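Local structure of BLUF domain-containing protein (6W6Z) at residues Leu19-Arg30 and Met140-Val149. The protein probably acts as a blue-light photoreceptor, a flavin-binding BLUF-domain protein that here carries flavin mononucleotide. Sequence-based numbering, arbitrary orientation.
With FMN (flavin mononucleotide), chain B.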
ATOM      1  N   LEU A  19      14.103  -3.384   6.279  1.00 19.10           N
ATOM      2  CA  LEU A  19      14.560  -2.750   5.020  1.00 18.85           C
ATOM      3  C   LEU A  19      14.495  -3.770   3.894  1.00 18.97           C
ATOM      4  O   LEU A  19      14.016  -3.452   2.779  1.00 18.98           O
ATOM      5  CB  LEU A  19      15.977  -2.214   5.257  1.00 20.67           C
ATOM      6  CG  LEU A  19      16.603  -1.568   4.040  1.00 21.27           C
ATOM      7  CD1 LEU A  19      15.703  -0.459   3.490  1.00 21.14           C
ATOM      8  CD2 LEU A  19      17.996  -1.082   4.373  1.00 21.94           C
ATOM      9  N   GLN A  20      14.956  -5.000   4.135  1.00 18.74           N
ATOM     10  CA  GLN A  20      14.946  -6.004   3.033  1.00 21.11           C
ATOM     11  C   GLN A  20      13.489  -6.357   2.695  1.00 17.75           C
ATOM     12  O   GLN A  20      13.174  -6.550   1.503  1.00 18.53           O
ATOM     13  CB  GLN A  20      15.739  -7.265   3.408  1.00 22.18           C
ATOM     14  CG  GLN A  20      15.903  -8.212   2.230  1.00 26.89           C
ATOM     15  CD  GLN A  20      16.713  -9.458   2.528  1.00 31.76           C
ATOM     16  OE1 GLN A  20      17.045  -9.762   3.667  1.00 33.44           O
ATOM     17  NE2 GLN A  20      17.019 -10.201   1.480  1.00 31.90           N
ATOM     18  N   ASP A  21      12.629  -6.439   3.698  1.00 18.67           N
ATOM     19  CA  ASP A  21      11.191  -6.786   3.474  1.00 20.06           C
ATOM     20  C   ASP A  21      10.512  -5.724   2.608  1.00 17.86           C
ATOM     21  O   ASP A  21       9.870  -6.091   1.628  1.00 17.72           O
ATOM     22  CB  ASP A  21      10.422  -6.981   4.775  1.00 20.44           C
ATOM     23  CG  ASP A  21      10.618  -8.338   5.440  1.00 23.82           C
ATOM     24  OD1 ASP A  21      11.251  -9.191   4.824  1.00 21.19           O
ATOM     25  OD2 ASP A  21      10.082  -8.518   6.560  1.00 27.82           O
ATOM     26  N   LEU A  22      10.720  -4.447   2.914  1.00 18.10           N
ATOM     27  CA  LEU A  22      10.108  -3.339   2.133  1.00 17.27           C
ATOM     28  C   LEU A  22      10.659  -3.383   0.703  1.00 17.97           C
ATOM     29  O   LEU A  22       9.867  -3.256  -0.223  1.00 18.67           O
ATOM     30  CB  LEU A  22      10.439  -2.005   2.818  1.00 16.49           C
ATOM     31  CG  LEU A  22       9.790  -1.796   4.192  1.00 16.65           C
ATOM     32  CD1 LEU A  22      10.305  -0.520   4.828  1.00 16.94           C
ATOM     33  CD2 LEU A  22       8.281  -1.714   4.084  1.00 17.73           C
ATOM     34  N   ARG A  23      11.975  -3.522   0.527  1.00 16.70           N
ATOM     35  CA  ARG A  23      12.562  -3.580  -0.837  1.00 18.84           C
ATOM     36  C   ARG A  23      12.002  -4.789  -1.588  1.00 17.18           C
ATOM     37  O   ARG A  23      11.608  -4.639  -2.773  1.00 18.16           O
ATOM     38  CB  ARG A  23      14.088  -3.566  -0.732  1.00 20.35           C
ATOM     39  CG  ARG A  23      14.640  -2.272  -0.166  1.00 21.82           C
ATOM     40  CD  ARG A  23      16.117  -2.345   0.217  1.00 25.84           C
ATOM     41  NE  ARG A  23      16.996  -2.115  -0.903  1.00 32.28           N
ATOM     42  CZ  ARG A  23      18.329  -2.194  -0.856  1.00 30.94           C
ATOM     43  NH1 ARG A  23      19.028  -1.984  -1.967  1.00 35.80           N
ATOM     44  NH2 ARG A  23      18.944  -2.406   0.302  1.00 25.65           N
ATOM     45  N   ASP A  24      11.915  -5.939  -0.938  1.00 18.67           N
ATOM     46  CA  ASP A  24      11.349  -7.192  -1.544  1.00 19.68           C
ATOM     47  C   ASP A  24       9.872  -7.008  -1.935  1.00 19.67           C
ATOM     48  O   ASP A  24       9.470  -7.320  -3.119  1.00 18.04           O
ATOM     49  CB  ASP A  24      11.472  -8.372  -0.594  1.00 22.06           C
ATOM     50  CG  ASP A  24      12.860  -8.995  -0.504  1.00 24.92           C
ATOM     51  OD1 ASP A  24      13.703  -8.697  -1.339  1.00 25.88           O
ATOM     52  OD2 ASP A  24      13.068  -9.762   0.421  1.00 26.42           O
ATOM     53  N   ILE A  25       9.070  -6.463  -1.030  1.00 20.21           N
ATOM     54  CA  ILE A  25       7.627  -6.204  -1.328  1.00 19.46           C
ATOM     55  C   ILE A  25       7.501  -5.321  -2.583  1.00 18.67           C
ATOM     56  O   ILE A  25       6.726  -5.650  -3.479  1.00 17.19           O
ATOM     57  CB  ILE A  25       6.949  -5.589  -0.101  1.00 18.26           C
ATOM     58  CG1 ILE A  25       6.856  -6.603   1.052  1.00 18.49           C
ATOM     59  CG2 ILE A  25       5.594  -5.021  -0.470  1.00 18.75           C
ATOM     60  CD1 ILE A  25       6.479  -5.984   2.379  1.00 17.73           C
ATOM     61  N   LEU A  26       8.214  -4.203  -2.642  1.00 17.85           N
ATOM     62  CA  LEU A  26       8.099  -3.266  -3.807  1.00 17.99           C
ATOM     63  C   LEU A  26       8.633  -3.916  -5.089  1.00 18.28           C
ATOM     64  O   LEU A  26       8.041  -3.686  -6.187  1.00 18.24           O
ATOM     65  CB  LEU A  26       8.835  -1.972  -3.475  1.00 19.15           C
ATOM     66  CG  LEU A  26       8.210  -1.156  -2.350  1.00 20.18           C
ATOM     67  CD1 LEU A  26       9.149  -0.026  -1.947  1.00 19.35           C
ATOM     68  CD2 LEU A  26       6.835  -0.631  -2.747  1.00 19.18           C
ATOM     69  N   THR A  27       9.740  -4.642  -5.015  1.00 19.31           N
ATOM     70  CA  THR A  27      10.245  -5.378  -6.201  1.00 22.67           C
ATOM     71  C   THR A  27       9.152  -6.324  -6.711  1.00 23.24           C
ATOM     72  O   THR A  27       8.902  -6.297  -7.925  1.00 23.30           O
ATOM     73  CB  THR A  27      11.501  -6.201  -5.900  1.00 23.73           C
ATOM     74  OG1 THR A  27      12.523  -5.310  -5.481  1.00 23.76           O
ATOM     75  CG2 THR A  27      11.960  -6.983  -7.111  1.00 26.04           C
ATOM     76  N   GLU A  28       8.564  -7.143  -5.838  1.00 22.38           N
ATOM     77  CA  GLU A  28       7.515  -8.132  -6.243  1.00 24.66           C
ATOM     78  C   GLU A  28       6.294  -7.382  -6.793  1.00 23.61           C
ATOM     79  O   GLU A  28       5.806  -7.742  -7.898  1.00 23.16           O
ATOM     80  CB  GLU A  28       7.095  -9.006  -5.067  1.00 25.62           C
ATOM     81  CG  GLU A  28       8.195  -9.916  -4.543  1.00 26.52           C
ATOM     82  CD  GLU A  28       7.891 -10.465  -3.161  1.00 26.30           C
ATOM     83  OE1 GLU A  28       6.700 -10.649  -2.877  1.00 26.98           O
ATOM     84  OE2 GLU A  28       8.831 -10.676  -2.351  1.00 24.51           O
ATOM     85  N   ALA A  29       5.801  -6.395  -6.045  1.00 24.41           N
ATOM     86  CA  ALA A  29       4.560  -5.648  -6.386  1.00 24.93           C
ATOM     87  C   ALA A  29       4.721  -5.012  -7.771  1.00 24.76           C
ATOM     88  O   ALA A  29       3.860  -5.143  -8.633  1.00 23.86           O
ATOM     89  CB  ALA A  29       4.268  -4.588  -5.350  1.00 24.44           C
ATOM     90  N   ARG A  30       5.817  -4.313  -7.982  1.00 22.48           N
ATOM     91  CA  ARG A  30       5.972  -3.515  -9.218  1.00 23.96           C
ATOM     92  C   ARG A  30       6.013  -4.427 -10.453  1.00 24.38           C
ATOM     93  O   ARG A  30       5.479  -4.004 -11.502  1.00 26.39           O
ATOM     94  CB  ARG A  30       7.177  -2.596  -9.058  1.00 23.75           C
ATOM     95  CG  ARG A  30       6.851  -1.367  -8.224  1.00 22.91           C
ATOM     96  CD  ARG A  30       8.048  -0.663  -7.640  1.00 23.95           C
ATOM     97  NE  ARG A  30       7.611   0.451  -6.833  1.00 22.25           N
ATOM     98  CZ  ARG A  30       8.408   1.222  -6.079  1.00 23.59           C
ATOM     99  NH1 ARG A  30       9.722   1.017  -6.050  1.00 26.28           N
ATOM    100  NH2 ARG A  30       7.897   2.224  -5.392  1.00 22.71           N
ATOM    101  N   MET A 140      13.529   3.742  -2.792  1.00 27.04           N
ATOM    102  CA  MET A 140      14.019   2.630  -1.932  1.00 30.43           C
ATOM    103  C   MET A 140      15.163   1.788  -2.540  1.00 36.28           C
ATOM    104  O   MET A 140      15.641   0.856  -1.821  1.00 43.40           O
ATOM    105  CB  MET A 140      12.841   1.722  -1.587  1.00 29.68           C
ATOM    106  CG  MET A 140      11.880   2.437  -0.649  1.00 27.56           C
ATOM    107  SD  MET A 140      12.627   2.829   0.961  1.00 28.17           S
ATOM    108  CE  MET A 140      12.610   1.199   1.708  1.00 30.87           C
ATOM    109  N   ASN A 141      15.616   2.068  -3.762  1.00 38.12           N
ATOM    110  CA  ASN A 141      16.777   1.346  -4.368  1.00 37.73           C
ATOM    111  C   ASN A 141      16.450  -0.144  -4.423  1.00 37.49           C
ATOM    112  O   ASN A 141      17.027  -0.920  -3.638  1.00 47.31           O
ATOM    113  CB  ASN A 141      18.078   1.482  -3.569  1.00 40.29           C
ATOM    114  CG  ASN A 141      18.619   2.889  -3.514  1.00 45.33           C
ATOM    115  OD1 ASN A 141      18.783   3.533  -4.541  1.00 47.99           O
ATOM    116  ND2 ASN A 141      18.913   3.366  -2.317  1.00 52.40           N
ATOM    117  N   THR A 142      15.489  -0.518  -5.246  1.00 30.59           N
ATOM    118  CA  THR A 142      15.052  -1.921  -5.386  1.00 36.38           C
ATOM    119  C   THR A 142      15.749  -2.488  -6.624  1.00 42.63           C
ATOM    120  O   THR A 142      15.928  -1.733  -7.605  1.00 38.37           O
ATOM    121  CB  THR A 142      13.522  -2.021  -5.447  1.00 36.61           C
ATOM    122  OG1 THR A 142      13.043  -1.224  -6.531  1.00 44.29           O
ATOM    123  CG2 THR A 142      12.856  -1.554  -4.173  1.00 32.93           C
ATOM    124  N   VAL A 143      16.112  -3.768  -6.563  1.00 43.13           N
ATOM    125  CA  VAL A 143      16.739  -4.512  -7.686  1.00 43.71           C
ATOM    126  C   VAL A 143      15.808  -4.333  -8.902  1.00 44.09           C
ATOM    127  O   VAL A 143      14.603  -4.059  -8.685  1.00 40.20           O
ATOM    128  CB  VAL A 143      17.033  -5.950  -7.204  1.00 45.90           C
ATOM    129  CG1 VAL A 143      15.949  -6.959  -7.546  1.00 45.80           C
ATOM    130  CG2 VAL A 143      18.405  -6.414  -7.644  1.00 47.97           C
ATOM    131  N   LYS A 144      16.362  -4.364 -10.124  1.00 42.97           N
ATOM    132  CA  LYS A 144      15.691  -3.943 -11.394  1.00 43.11           C
ATOM    133  C   LYS A 144      14.479  -4.836 -11.732  1.00 46.27           C
ATOM    134  O   LYS A 144      13.652  -4.387 -12.564  1.00 44.26           O
ATOM    135  CB  LYS A 144      16.718  -3.922 -12.538  1.00 38.71           C
ATOM    136  N   LYS A 145      14.369  -6.055 -11.169  1.00 44.58           N
ATOM    137  CA  LYS A 145      13.299  -7.046 -11.518  1.00 41.51           C
ATOM    138  C   LYS A 145      13.218  -8.179 -10.485  1.00 42.49           C
ATOM    139  O   LYS A 145      14.218  -8.485  -9.842  1.00 35.51           O
ATOM    140  CB  LYS A 145      13.579  -7.680 -12.884  1.00 44.25           C
ATOM    141  CG  LYS A 145      14.812  -8.583 -12.930  1.00 44.38           C
ATOM    142  CD  LYS A 145      15.465  -8.678 -14.298  1.00 45.28           C
ATOM    143  CE  LYS A 145      14.960  -9.851 -15.111  1.00 46.69           C
ATOM    144  NZ  LYS A 145      15.638  -9.934 -16.427  1.00 49.54           N
ATOM    145  N   VAL A 146      12.078  -8.849 -10.405  1.00 39.38           N
ATOM    146  CA  VAL A 146      11.782  -9.825  -9.321  1.00 39.42           C
ATOM    147  C   VAL A 146      12.641 -11.093  -9.468  1.00 39.49           C
ATOM    148  O   VAL A 146      12.900 -11.738  -8.422  1.00 32.88           O
ATOM    149  CB  VAL A 146      10.279 -10.162  -9.272  1.00 40.45           C
ATOM    150  CG1 VAL A 146       9.824 -10.907 -10.520  1.00 44.16           C
ATOM    151  CG2 VAL A 146       9.934 -10.949  -8.017  1.00 41.77           C
ATOM    152  N   GLY A 147      13.014 -11.489 -10.695  1.00 38.45           N
ATOM    153  CA  GLY A 147      13.860 -12.680 -10.925  1.00 38.20           C
ATOM    154  C   GLY A 147      15.175 -12.588 -10.158  1.00 35.48           C
ATOM    155  O   GLY A 147      15.761 -13.655  -9.807  1.00 33.24           O
ATOM    156  N   MET A 148      15.634 -11.364  -9.890  1.00 33.09           N
ATOM    157  CA  MET A 148      16.938 -11.105  -9.237  1.00 34.45           C
ATOM    158  C   MET A 148      16.907 -11.477  -7.749  1.00 32.58           C
ATOM    159  O   MET A 148      17.980 -11.459  -7.133  1.00 33.83           O
ATOM    160  CB  MET A 148      17.307  -9.623  -9.372  1.00 37.93           C
ATOM    161  CG  MET A 148      17.850  -9.246 -10.741  1.00 42.27           C
ATOM    162  SD  MET A 148      18.635  -7.590 -10.772  1.00 44.96           S
ATOM    163  CE  MET A 148      20.191  -7.896  -9.924  1.00 48.44           C
ATOM    164  N   VAL A 149      15.742 -11.717  -7.150  1.00 31.21           N
ATOM    165  CA  VAL A 149      15.681 -11.921  -5.675  1.00 35.68           C
ATOM    166  C   VAL A 149      15.496 -13.411  -5.359  1.00 39.51           C
ATOM    167  O   VAL A 149      15.570 -13.721  -4.174  1.00 41.78           O
ATOM    168  CB  VAL A 149      14.640 -11.003  -4.999  1.00 36.44           C
ATOM    169  CG1 VAL A 149      14.997  -9.545  -5.212  1.00 37.65           C
ATOM    170  CG2 VAL A 149      13.207 -11.266  -5.440  1.00 38.65           C
TER
HETATM  171  N1  FMN B 201       2.425  -8.416  -4.535  1.00 20.53           N
HETATM  172  C2  FMN B 201       2.030  -7.907  -5.714  1.00 23.19           C
HETATM  173  O2  FMN B 201       2.139  -8.651  -6.741  1.00 22.76           O
HETATM  174  N3  FMN B 201       1.412  -6.711  -5.806  1.00 20.03           N
HETATM  175  C4  FMN B 201       1.219  -5.909  -4.747  1.00 20.24           C
HETATM  176  O4  FMN B 201       0.691  -4.803  -4.830  1.00 19.85           O
HETATM  177  C4A FMN B 201       1.683  -6.369  -3.444  1.00 18.76           C
HETATM  178  N5  FMN B 201       1.561  -5.655  -2.345  1.00 18.16           N
HETATM  179  C5A FMN B 201       1.959  -6.201  -1.169  1.00 18.46           C
HETATM  180  C6  FMN B 201       1.829  -5.432  -0.034  1.00 17.64           C
HETATM  181  C7  FMN B 201       2.185  -5.941   1.202  1.00 19.16           C
HETATM  182  C7M FMN B 201       2.032  -5.046   2.393  1.00 18.43           C
HETATM  183  C8  FMN B 201       2.858  -7.246   1.322  1.00 17.95           C
HETATM  184  C8M FMN B 201       3.279  -7.725   2.704  1.00 18.66           C
HETATM  185  C9  FMN B 201       2.982  -8.016   0.177  1.00 18.75           C
HETATM  186  C9A FMN B 201       2.592  -7.512  -1.057  1.00 19.37           C
HETATM  187  N10 FMN B 201       2.765  -8.231  -2.234  1.00 19.94           N
HETATM  188  C10 FMN B 201       2.296  -7.692  -3.416  1.00 19.66           C
HETATM  189  C1' FMN B 201       3.416  -9.583  -2.278  1.00 23.39           C
HETATM  190  C2' FMN B 201       2.495 -10.781  -2.300  1.00 25.96           C
HETATM  191  O2' FMN B 201       1.954 -10.966  -0.982  1.00 24.35           O
HETATM  192  C3' FMN B 201       3.338 -12.018  -2.707  1.00 34.49           C
HETATM  193  O3' FMN B 201       4.575 -12.075  -1.986  1.00 31.72           O
HETATM  194  C4' FMN B 201       3.768 -12.004  -4.160  1.00 40.50           C
HETATM  195  O4' FMN B 201       2.609 -11.830  -5.007  1.00 44.82           O
HETATM  196  C5' FMN B 201       4.454 -13.340  -4.538  1.00 52.21           C
HETATM  197  O5' FMN B 201       3.583 -14.486  -4.419  1.00 56.75           O
HETATM  198  P   FMN B 201       4.028 -16.014  -4.844  1.00 61.03           P
HETATM  199  O1P FMN B 201       4.528 -16.601  -3.537  1.00 66.53           O
HETATM  200  O2P FMN B 201       2.718 -16.581  -5.362  1.00 61.78           O
HETATM  201  O3P FMN B 201       5.123 -15.901  -5.890  1.00 65.04           O
HETATM  202  O   HOH W   1      12.567   2.115  -5.407  1.00 33.72           O
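Met140 lies against Leu19, Leu22 and Leu26 on helix 18-36, the first helix of the ferredoxin-like BLUF fold, where the C-terminal tail returns after helix 125-134 and runs along the side of the helix turned from the flavin. Its CG rests on Leu26 CD1, the two side chains crossing at about a right angle. Bends at chi2 (-64°) and chi3 (-75°) turn CE back toward the helix, where the methyl reaches Leu22 CB and lies 3.9 Å from Leu19 CD1. Tyr96 of strand 95-98 also touches Met140, Leu22 and Leu26. A water accepts from both Met140 N and Arg30 NH1, at 3.2 and 3.1 Å, tying the tail to an arginine whose NE is hydrogen-bonded to Met94 O.

The backbone of Asn141 supplies the direct hydrogen bonds. Its O is held side-on by the Arg23 guanidinium, 3.0 Å from NE and 2.8 Å from NH1. The acceptor is near the guanidinium plane; NH1 meets it in the carbonyl plane, whereas NE is tilted 35° from that plane. A bend at chi3 turns the arginine to this edge-on grip.

At Thr142 the methyl CG2 packs on Leu26 CB and on the backbone of Arg23. Thr27 is anchored within the helix: OG1 donates to Arg23 O at 2.9 Å from above the carbonyl plane, and Thr142 CB sits 3.4 Å from that OG1. Val143 then presents CG1 to Thr27 CG2, and the same threonine methyl packs 3.6 Å from Val146 CA at the start of the 3-10 turn 146-148. Val146 CG2 touches the Glu28 CG methylene, behind a carboxylate that faces the flavin ribityl chain and forms a salt bridge with Arg72 through OE1.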